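Local coordinates for GGDEF and EAL domain-containing protein (Vibrio cholerae O1 str. 2010EL-1786, PDB 6PWJ) that probably acts as a receptor in cyclic di-GMP signalling, with GGDEF and EAL domains that seem unlikely to make or break down the nucleotide, at residues M32-G37 with D357-H362; E9-R14 with F340-Y345; I376-H381 with E403-V408. All coordinates share one frame; numbering follows the deposited sequence.

Contact 1: residues M32-G37 with D357-H362; sequences MSQLSG and DYLFTH
The carbonyl oxygen of Tyr358, whose ring covers Gly37 of the facing helix, takes three donors from its own loop: the backbone N atoms of Thr361 and His362 and the imidazole of His362. The imidazole bond, His362 ND1 to Tyr358 O at 3.1 Å, lies in the carbonyl plane on a lone pair and also close to the ring plane. This turn follows strand 353-356 of the TIM-barrel-like EAL fold and meets helix 28-41 of the GGDEF region, making the contact a domain interface. Asp357 opens the loop with an Asx turn, its OD2 accepting from Leu359 N at 2.9 Å from above the carboxylate plane.

Between residues 32-37 and 357-362 themselves no hydrogen bond forms; shape does the work. Tyr358 lays one ring face on the helix backbone, a chi1 near trans (179°) carrying the ring out to it; Gly37 CA stands 3.7 Å from the ring centroid and 22° off the normal in a CH-pi contact. Glycine has no side chain to hold the ring off. The opposite face is covered by the His362 imidazole, so the tyrosine ring is sandwiched, while its OH is hydrogen-bonded to His363. Arg391 spans both segments, giving a hydrogen bond to Gly37 O and taking one from His362 NE2.

Beside the tyrosine, Leu359 sets its CD1 3.4 Å from Ser33 OG. Gln34 starts away from the loop, but a bend at chi2 (-71°) brings its amide back: OE1 is hydrogen-bonded to Ser88, and NE2 rests 3.7 Å from Leu359 CB.

Contact 2: residues E9-R14 with F340-Y345; sequences EAQQLR and FQSLDY
Two firm hydrogen bonds join Arg14 and Gln11 to the loop of residues 340-345. Arg14 NH2 donates to Gln341 O at 2.6 Å, almost in the guanidinium plane but tilted 32° from the plane of the carbonyl; its NH1 is hydrogen-bonded to Gly337 O, so two carbonyls fix the rotation of the group. Gln11, extended beyond CG, accepts from Leu343 N through OE1 at 2.9 Å in a nearly straight bond (169°), the donor standing above the amide plane.

These bonds tie the N-terminal helix 3-18 to the loop after strand 330-336 of the EAL barrel. The docking recalls LapD-type receptors, in which a signalling helix packs on the EAL domain in the autoinhibited state.

Face and CH-pi contacts come from Phe340. Its CA sits over the centre of one guanidinium face, 3.4 Å from Arg14 CZ, and its ring receives Arg14 CD over one face, 4.0 Å from the centroid. Arg14 serves both because its chain, straight through CD, bends at chi3 (57°).

The apolar pair is Leu343 CD1 with Ala10 CB, 3.9 Å apart. Leu343 also runs past Gln11 in the opposite direction, and its other methyl, CD2, makes a plain van der Waals approach to Arg14 NH1 at 3.7 Å.

Contact 3: residues I376-H381 with E403-V408; sequences ISRTAH and EHFIEV
Ser377, in the last turns of helix 367-381, faces Phe405 of the loop before strand 408-410 with their CA atoms 5.7 Å apart, and Phe405 itself has a left-handed backbone. Its CB comes 3.6 Å from Ser377 CB, and a chi1 of -78° swings the ring along the helix, with Arg378 over one face and His381 at its edge. The CG of Arg378 stands 3.5 Å from the Phe405 ring centroid, 6° off the normal, an almost central CH-pi contact. It is this aliphatic stem that covers the phenyl group; the arginine then bends at chi3, and NE makes a weak hydrogen bond to Gln6.

The edge of Phe405 is turned toward the face of the His381 ring in an offset edge-to-face pair, ring centroids 5.1 Å apart and planes at 63°. Further along, the extended Glu407 side chain crosses the imidazole at about a right angle; its OE2 is 3.2 Å from His381 NE2, but the angle is too poor for a hydrogen bond.

On the inner side Ser377 OG is hydrogen-bonded to Leu373 O within the helix and meets Ile406 CD1 at 3.6 Å. The loop backbone is held by Thr387, whose hydroxyl is hydrogen-bonded to Phe405 O.

Packing of the helix on the loop within the EAL barrel therefore rests on dispersion and aromatic contacts, while the nearby Glu407 carboxylate could favour a positively charged His381.

In the fold
From the N terminus, helix 3-18 supplies the first half of contact 2 and helix 28-41 that of contact 1; both wait more than 300 residues for their partners. Residues 340-345 close contact 2, then residues 357-362 close contact 1, so the two loops cross, and together they pin the N-terminal helix and the GGDEF region to consecutive parts of the EAL barrel. Contact 3 follows in series, a short loop through strand 386-389 and helix 395-402 that joins the end of helix 367-381 to the loop leading into strand 408-410. Phe360 packs on Arg14 between contacts 1 and 2, while Ile376 packs on Leu343 and Ala10 between contacts 2 and 3. Contacts 1 and 3 do not touch.

Contact 1: residues M32-G37 with D357-H362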
loop_
_atom_site.group_PDB
_atom_site.type_symbol
_atom_site.label_atom_id
_atom_site.label_comp_id
_atom_site.label_asym_id
_atom_site.label_seq_id
_atom_site.Cartn_x
_atom_site.Cartn_y
_atom_site.Cartn_z
ATOM N N MET A 32 7.047 1.701 12.213
ATOM C CA MET A 32 6.360 0.735 13.062
ATOM C C MET A 32 4.981 0.397 12.509
ATOM O O MET A 32 4.575 -0.771 12.507
ATOM C CB MET A 32 6.248 1.276 14.486
ATOM C CG MET A 32 6.192 0.202 15.553
ATOM S SD MET A 32 7.649 -0.858 15.509
ATOM C CE MET A 32 8.961 0.357 15.608
ATOM N N SER A 33 4.247 1.407 12.039
ATOM C CA SER A 33 2.926 1.160 11.473
ATOM C C SER A 33 3.024 0.407 10.152
ATOM O O SER A 33 2.271 -0.544 9.916
ATOM C CB SER A 33 2.182 2.482 11.287
ATOM O OG SER A 33 0.896 2.268 10.737
ATOM N N GLN A 34 3.947 0.817 9.280
ATOM C CA GLN A 34 4.117 0.127 8.006
ATOM C C GLN A 34 4.453 -1.343 8.217
ATOM O O GLN A 34 3.939 -2.215 7.508
ATOM C CB GLN A 34 5.207 0.809 7.180
ATOM C CG GLN A 34 4.868 2.221 6.745
ATOM C CD GLN A 34 3.797 2.257 5.676
ATOM O OE1 GLN A 34 4.058 1.960 4.510
ATOM N NE2 GLN A 34 2.583 2.623 6.067
ATOM N N LEU A 35 5.317 -1.636 9.190
ATOM C CA LEU A 35 5.742 -3.014 9.406
ATOM C C LEU A 35 4.577 -3.884 9.863
ATOM O O LEU A 35 4.410 -5.013 9.388
ATOM C CB LEU A 35 6.882 -3.057 10.423
ATOM C CG LEU A 35 7.757 -4.312 10.412
ATOM C CD1 LEU A 35 8.471 -4.439 9.077
ATOM C CD2 LEU A 35 8.756 -4.285 11.558
ATOM N N SER A 36 3.756 -3.371 10.783
ATOM C CA SER A 36 2.642 -4.159 11.300
ATOM C C SER A 36 1.608 -4.444 10.216
ATOM O O SER A 36 1.069 -5.554 10.142
ATOM C CB SER A 36 1.995 -3.442 12.485
ATOM O OG SER A 36 2.908 -3.299 13.558
ATOM N N GLY A 37 1.320 -3.456 9.367
ATOM C CA GLY A 37 0.322 -3.659 8.330
ATOM C C GLY A 37 0.768 -4.649 7.271
ATOM O O GLY A 37 -0.022 -5.478 6.811
ATOM N N ASP A 357 -5.662 4.862 3.763
ATOM C CA ASP A 357 -4.616 3.859 3.850
ATOM C C ASP A 357 -4.482 3.349 5.282
ATOM O O ASP A 357 -4.848 4.020 6.250
ATOM C CB ASP A 357 -3.284 4.432 3.366
ATOM C CG ASP A 357 -2.155 3.420 3.424
ATOM O OD1 ASP A 357 -2.094 2.548 2.532
ATOM O OD2 ASP A 357 -1.333 3.498 4.361
ATOM N N TYR A 358 -3.945 2.132 5.402
ATOM C CA TYR A 358 -3.751 1.520 6.711
ATOM C C TYR A 358 -2.983 2.428 7.660
ATOM O O TYR A 358 -3.207 2.388 8.875
ATOM C CB TYR A 358 -3.019 0.186 6.545
ATOM C CG TYR A 358 -2.720 -0.547 7.835
ATOM C CD1 TYR A 358 -1.596 -0.236 8.590
ATOM C CD2 TYR A 358 -3.547 -1.568 8.281
ATOM C CE1 TYR A 358 -1.316 -0.910 9.763
ATOM C CE2 TYR A 358 -3.275 -2.248 9.452
ATOM C CZ TYR A 358 -2.158 -1.916 10.189
ATOM O OH TYR A 358 -1.882 -2.591 11.355
ATOM N N LEU A 359 -2.083 3.260 7.128
ATOM C CA LEU A 359 -1.194 4.040 7.985
ATOM C C LEU A 359 -1.974 4.990 8.886
ATOM O O LEU A 359 -1.667 5.120 10.076
ATOM C CB LEU A 359 -0.195 4.818 7.129
ATOM C CG LEU A 359 0.755 5.759 7.874
ATOM C CD1 LEU A 359 1.700 4.975 8.770
ATOM C CD2 LEU A 359 1.528 6.628 6.897
ATOM N N PHE A 360 -2.983 5.661 8.339
ATOM C CA PHE A 360 -3.698 6.708 9.053
ATOM C C PHE A 360 -4.873 6.181 9.863
ATOM O O PHE A 360 -5.621 6.979 10.437
ATOM C CB PHE A 360 -4.187 7.770 8.068
ATOM C CG PHE A 360 -3.153 8.179 7.065
ATOM C CD1 PHE A 360 -2.187 9.117 7.390
ATOM C CD2 PHE A 360 -3.141 7.621 5.799
ATOM C CE1 PHE A 360 -1.231 9.493 6.469
ATOM C CE2 PHE A 360 -2.186 7.993 4.875
ATOM C CZ PHE A 360 -1.230 8.931 5.212
ATOM N N THR A 361 -5.052 4.862 9.924
ATOM C CA THR A 361 -6.177 4.264 10.626
ATOM C C THR A 361 -5.780 3.354 11.778
ATOM O O THR A 361 -6.606 3.128 12.670
ATOM C CB THR A 361 -7.054 3.468 9.647
ATOM O OG1 THR A 361 -7.790 4.375 8.815
ATOM C CG2 THR A 361 -8.025 2.576 10.399
ATOM N N HIS A 362 -4.554 2.843 11.800
ATOM C CA HIS A 362 -4.115 1.918 12.832
ATOM C C HIS A 362 -2.927 2.492 13.593
ATOM O O HIS A 362 -2.212 3.371 13.104
ATOM C CB HIS A 362 -3.739 0.556 12.233
ATOM C CG HIS A 362 -4.844 -0.082 11.453
ATOM N ND1 HIS A 362 -5.197 0.332 10.188
ATOM C CD2 HIS A 362 -5.682 -1.101 11.763
ATOM C CE1 HIS A 362 -6.202 -0.404 9.749
ATOM N NE2 HIS A 362 -6.515 -1.281 10.686
#

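Contact 2: residues E9-R14 with F340-Y345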
loop_
_atom_site.group_PDB
_atom_site.type_symbol
_atom_site.label_atom_id
_atom_site.label_comp_id
_atom_site.label_asym_id
_atom_site.label_seq_id
_atom_site.Cartn_x
_atom_site.Cartn_y
_atom_site.Cartn_z
ATOM N N GLU A 9 -3.758 21.905 5.715
ATOM C CA GLU A 9 -3.696 21.505 7.116
ATOM C C GLU A 9 -3.464 20.006 7.244
ATOM O O GLU A 9 -2.705 19.556 8.111
ATOM C CB GLU A 9 -4.980 21.907 7.841
ATOM C CG GLU A 9 -4.953 21.633 9.337
ATOM C CD GLU A 9 -6.331 21.367 9.908
ATOM O OE1 GLU A 9 -7.143 20.711 9.221
ATOM O OE2 GLU A 9 -6.603 21.814 11.042
ATOM N N ALA A 10 -4.114 19.214 6.387
ATOM C CA ALA A 10 -3.937 17.767 6.434
ATOM C C ALA A 10 -2.525 17.371 6.020
ATOM O O ALA A 10 -1.935 16.454 6.603
ATOM C CB ALA A 10 -4.971 17.082 5.542
ATOM N N GLN A 11 -1.969 18.050 5.016
ATOM C CA GLN A 11 -0.618 17.730 4.573
ATOM C C GLN A 11 0.423 18.159 5.599
ATOM O O GLN A 11 1.461 17.500 5.738
ATOM C CB GLN A 11 -0.347 18.380 3.217
ATOM C CG GLN A 11 -1.300 17.917 2.123
ATOM C CD GLN A 11 -1.144 18.700 0.836
ATOM O OE1 GLN A 11 -1.963 18.585 -0.077
ATOM N NE2 GLN A 11 -0.089 19.503 0.755
ATOM N N GLN A 12 0.167 19.246 6.330
ATOM C CA GLN A 12 1.067 19.633 7.411
ATOM C C GLN A 12 1.040 18.604 8.535
ATOM O O GLN A 12 2.090 18.145 8.996
ATOM C CB GLN A 12 0.693 21.017 7.944
ATOM C CG GLN A 12 0.908 22.157 6.966
ATOM C CD GLN A 12 0.642 23.511 7.596
ATOM O OE1 GLN A 12 1.186 23.834 8.652
ATOM N NE2 GLN A 12 -0.207 24.307 6.954
ATOM N N LEU A 13 -0.160 18.229 8.986
ATOM C CA LEU A 13 -0.273 17.265 10.075
ATOM C C LEU A 13 0.312 15.914 9.683
ATOM O O LEU A 13 1.002 15.272 10.484
ATOM C CB LEU A 13 -1.735 17.120 10.495
ATOM C CG LEU A 13 -2.365 18.348 11.154
ATOM C CD1 LEU A 13 -3.850 18.125 11.395
ATOM C CD2 LEU A 13 -1.654 18.674 12.456
ATOM N N ARG A 14 0.048 15.463 8.454
ATOM C CA ARG A 14 0.592 14.185 8.008
ATOM C C ARG A 14 2.116 14.207 8.001
ATOM O O ARG A 14 2.762 13.206 8.329
ATOM C CB ARG A 14 0.053 13.839 6.621
ATOM C CG ARG A 14 0.629 12.561 6.033
ATOM C CD ARG A 14 0.077 12.301 4.642
ATOM N NE ARG A 14 0.330 13.418 3.738
ATOM C CZ ARG A 14 -0.056 13.454 2.468
ATOM N NH1 ARG A 14 -0.716 12.429 1.946
ATOM N NH2 ARG A 14 0.218 14.513 1.719
ATOM N N PHE A 340 1.937 10.604 0.498
ATOM C CA PHE A 340 2.532 11.795 1.101
ATOM C C PHE A 340 2.739 12.912 0.080
ATOM O O PHE A 340 3.672 13.710 0.202
ATOM C CB PHE A 340 3.855 11.465 1.795
ATOM C CG PHE A 340 3.684 10.821 3.135
ATOM C CD1 PHE A 340 3.548 9.450 3.246
ATOM C CD2 PHE A 340 3.658 11.589 4.286
ATOM C CE1 PHE A 340 3.391 8.855 4.476
ATOM C CE2 PHE A 340 3.501 11.000 5.521
ATOM C CZ PHE A 340 3.367 9.630 5.618
ATOM N N GLN A 341 1.883 12.970 -0.936
ATOM C CA GLN A 341 1.900 14.021 -1.940
ATOM C C GLN A 341 0.653 14.890 -1.788
ATOM O O GLN A 341 -0.119 14.747 -0.832
ATOM C CB GLN A 341 2.014 13.414 -3.342
ATOM C CG GLN A 341 3.329 12.686 -3.582
ATOM C CD GLN A 341 3.410 12.031 -4.947
ATOM O OE1 GLN A 341 2.840 12.520 -5.922
ATOM N NE2 GLN A 341 4.123 10.912 -5.021
ATOM N N SER A 342 0.451 15.798 -2.739
ATOM C CA SER A 342 -0.639 16.757 -2.629
ATOM C C SER A 342 -1.992 16.061 -2.729
ATOM O O SER A 342 -2.201 15.185 -3.573
ATOM C CB SER A 342 -0.516 17.830 -3.711
ATOM O OG SER A 342 -1.458 18.871 -3.511
ATOM N N LEU A 343 -2.914 16.457 -1.852
ATOM C CA LEU A 343 -4.280 15.956 -1.858
ATOM C C LEU A 343 -5.181 16.734 -2.808
ATOM O O LEU A 343 -6.411 16.629 -2.711
ATOM C CB LEU A 343 -4.859 15.984 -0.443
ATOM C CG LEU A 343 -4.038 15.310 0.660
ATOM C CD1 LEU A 343 -4.724 15.460 2.011
ATOM C CD2 LEU A 343 -3.791 13.844 0.343
ATOM N N ASP A 344 -4.597 17.510 -3.726
ATOM C CA ASP A 344 -5.403 18.329 -4.627
ATOM C C ASP A 344 -6.337 17.475 -5.475
ATOM O O ASP A 344 -7.477 17.872 -5.745
ATOM C CB ASP A 344 -4.497 19.170 -5.525
ATOM C CG ASP A 344 -4.307 20.579 -5.005
ATOM O OD1 ASP A 344 -5.210 21.083 -4.305
ATOM O OD2 ASP A 344 -3.255 21.182 -5.299
ATOM N N TYR A 345 -5.878 16.294 -5.894
ATOM C CA TYR A 345 -6.641 15.503 -6.852
ATOM C C TYR A 345 -8.035 15.154 -6.347
ATOM O O TYR A 345 -8.902 14.807 -7.156
ATOM C CB TYR A 345 -5.875 14.228 -7.212
ATOM C CG TYR A 345 -5.784 13.217 -6.095
ATOM C CD1 TYR A 345 -4.801 13.314 -5.119
ATOM C CD2 TYR A 345 -6.677 12.157 -6.021
ATOM C CE1 TYR A 345 -4.714 12.386 -4.098
ATOM C CE2 TYR A 345 -6.597 11.225 -5.007
ATOM C CZ TYR A 345 -5.615 11.344 -4.046
ATOM O OH TYR A 345 -5.535 10.417 -3.034
#

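Contact 3: residues I376-H381 with E403-V408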
loop_
_atom_site.group_PDB
_atom_site.type_symbol
_atom_site.label_atom_id
_atom_site.label_comp_id
_atom_site.label_asym_id
_atom_site.label_seq_id
_atom_site.Cartn_x
_atom_site.Cartn_y
_atom_site.Cartn_z
ATOM N N ILE A 376 -7.163 14.686 7.534
ATOM C CA ILE A 376 -7.145 14.004 6.242
ATOM C C ILE A 376 -8.544 13.536 5.864
ATOM O O ILE A 376 -8.887 13.471 4.677
ATOM C CB ILE A 376 -6.145 12.831 6.271
ATOM C CG1 ILE A 376 -5.466 12.665 4.911
ATOM C CG2 ILE A 376 -6.846 11.541 6.667
ATOM C CD1 ILE A 376 -4.328 13.630 4.672
ATOM N N SER A 377 -9.372 13.208 6.858
ATOM C CA SER A 377 -10.725 12.738 6.580
ATOM C C SER A 377 -11.681 13.899 6.327
ATOM O O SER A 377 -12.575 13.794 5.478
ATOM C CB SER A 377 -11.228 11.874 7.738
ATOM O OG SER A 377 -10.344 10.793 7.983
ATOM N N ARG A 378 -11.514 15.008 7.052
ATOM C CA ARG A 378 -12.341 16.183 6.796
ATOM C C ARG A 378 -12.165 16.678 5.367
ATOM O O ARG A 378 -13.128 17.134 4.738
ATOM C CB ARG A 378 -12.006 17.300 7.784
ATOM C CG ARG A 378 -12.810 17.292 9.075
ATOM C CD ARG A 378 -12.684 18.639 9.775
ATOM N NE ARG A 378 -11.294 18.947 10.102
ATOM C CZ ARG A 378 -10.842 19.158 11.334
ATOM N NH1 ARG A 378 -11.676 19.115 12.365
ATOM N NH2 ARG A 378 -9.558 19.424 11.534
ATOM N N THR A 379 -10.940 16.601 4.839
ATOM C CA THR A 379 -10.678 17.095 3.490
ATOM C C THR A 379 -11.618 16.458 2.474
ATOM O O THR A 379 -12.144 17.143 1.589
ATOM C CB THR A 379 -9.221 16.838 3.109
ATOM O OG1 THR A 379 -8.363 17.646 3.926
ATOM C CG2 THR A 379 -8.988 17.174 1.645
ATOM N N ALA A 380 -11.845 15.148 2.586
ATOM C CA ALA A 380 -12.788 14.482 1.696
ATOM C C ALA A 380 -14.222 14.614 2.189
ATOM O O ALA A 380 -15.147 14.710 1.375
ATOM C CB ALA A 380 -12.418 13.006 1.541
ATOM N N HIS A 381 -14.424 14.633 3.508
ATOM C CA HIS A 381 -15.775 14.711 4.053
ATOM C C HIS A 381 -16.437 16.040 3.706
ATOM O O HIS A 381 -17.593 16.073 3.270
ATOM C CB HIS A 381 -15.742 14.506 5.568
ATOM C CG HIS A 381 -17.055 14.758 6.239
ATOM N ND1 HIS A 381 -17.260 15.816 7.098
ATOM C CD2 HIS A 381 -18.234 14.096 6.168
ATOM C CE1 HIS A 381 -18.508 15.790 7.534
ATOM N NE2 HIS A 381 -19.120 14.757 6.984
ATOM N N GLU A 403 -15.335 8.925 15.490
ATOM C CA GLU A 403 -15.117 10.243 16.070
ATOM C C GLU A 403 -14.111 11.069 15.284
ATOM O O GLU A 403 -13.955 12.262 15.568
ATOM C CB GLU A 403 -14.644 10.120 17.521
ATOM C CG GLU A 403 -15.640 9.464 18.457
ATOM C CD GLU A 403 -15.180 9.489 19.902
ATOM O OE1 GLU A 403 -14.314 10.326 20.237
ATOM O OE2 GLU A 403 -15.682 8.672 20.702
ATOM N N HIS A 404 -13.427 10.469 14.313
ATOM C CA HIS A 404 -12.437 11.154 13.493
ATOM C C HIS A 404 -12.853 11.156 12.026
ATOM O O HIS A 404 -12.033 10.984 11.123
ATOM C CB HIS A 404 -11.058 10.528 13.679
ATOM C CG HIS A 404 -10.531 10.646 15.074
ATOM N ND1 HIS A 404 -11.090 9.973 16.140
ATOM C CD2 HIS A 404 -9.506 11.371 15.584
ATOM C CE1 HIS A 404 -10.428 10.273 17.243
ATOM N NE2 HIS A 404 -9.462 11.119 16.933
ATOM N N PHE A 405 -14.152 11.338 11.783
ATOM C CA PHE A 405 -14.693 11.610 10.453
ATOM C C PHE A 405 -14.589 10.412 9.513
ATOM O O PHE A 405 -14.485 10.581 8.295
ATOM C CB PHE A 405 -14.028 12.839 9.829
ATOM C CG PHE A 405 -14.550 14.139 10.367
ATOM C CD1 PHE A 405 -14.090 14.641 11.572
ATOM C CD2 PHE A 405 -15.513 14.853 9.672
ATOM C CE1 PHE A 405 -14.577 15.835 12.073
ATOM C CE2 PHE A 405 -16.002 16.046 10.167
ATOM C CZ PHE A 405 -15.533 16.538 11.368
ATOM N N ILE A 406 -14.624 9.201 10.058
ATOM C CA ILE A 406 -14.791 7.988 9.266
ATOM C C ILE A 406 -16.256 7.586 9.337
ATOM O O ILE A 406 -16.826 7.481 10.431
ATOM C CB ILE A 406 -13.879 6.855 9.769
ATOM C CG1 ILE A 406 -12.410 7.274 9.679
ATOM C CG2 ILE A 406 -14.122 5.586 8.965
ATOM C CD1 ILE A 406 -11.942 7.563 8.270
ATOM N N GLU A 407 -16.871 7.373 8.175
ATOM C CA GLU A 407 -18.300 7.097 8.095
ATOM C C GLU A 407 -18.630 5.666 7.704
ATOM O O GLU A 407 -19.673 5.156 8.115
ATOM C CB GLU A 407 -18.966 8.051 7.097
ATOM C CG GLU A 407 -18.843 9.518 7.476
ATOM C CD GLU A 407 -19.471 10.443 6.451
ATOM O OE1 GLU A 407 -19.682 10.003 5.302
ATOM O OE2 GLU A 407 -19.756 11.609 6.797
ATOM N N VAL A 408 -17.777 5.012 6.922
ATOM C CA VAL A 408 -17.981 3.631 6.505
ATOM C C VAL A 408 -16.809 2.801 7.003
ATOM O O VAL A 408 -15.658 3.254 6.978
ATOM C CB VAL A 408 -18.130 3.512 4.975
ATOM C CG1 VAL A 408 -18.158 2.051 4.559
ATOM C CG2 VAL A 408 -19.390 4.225 4.514
#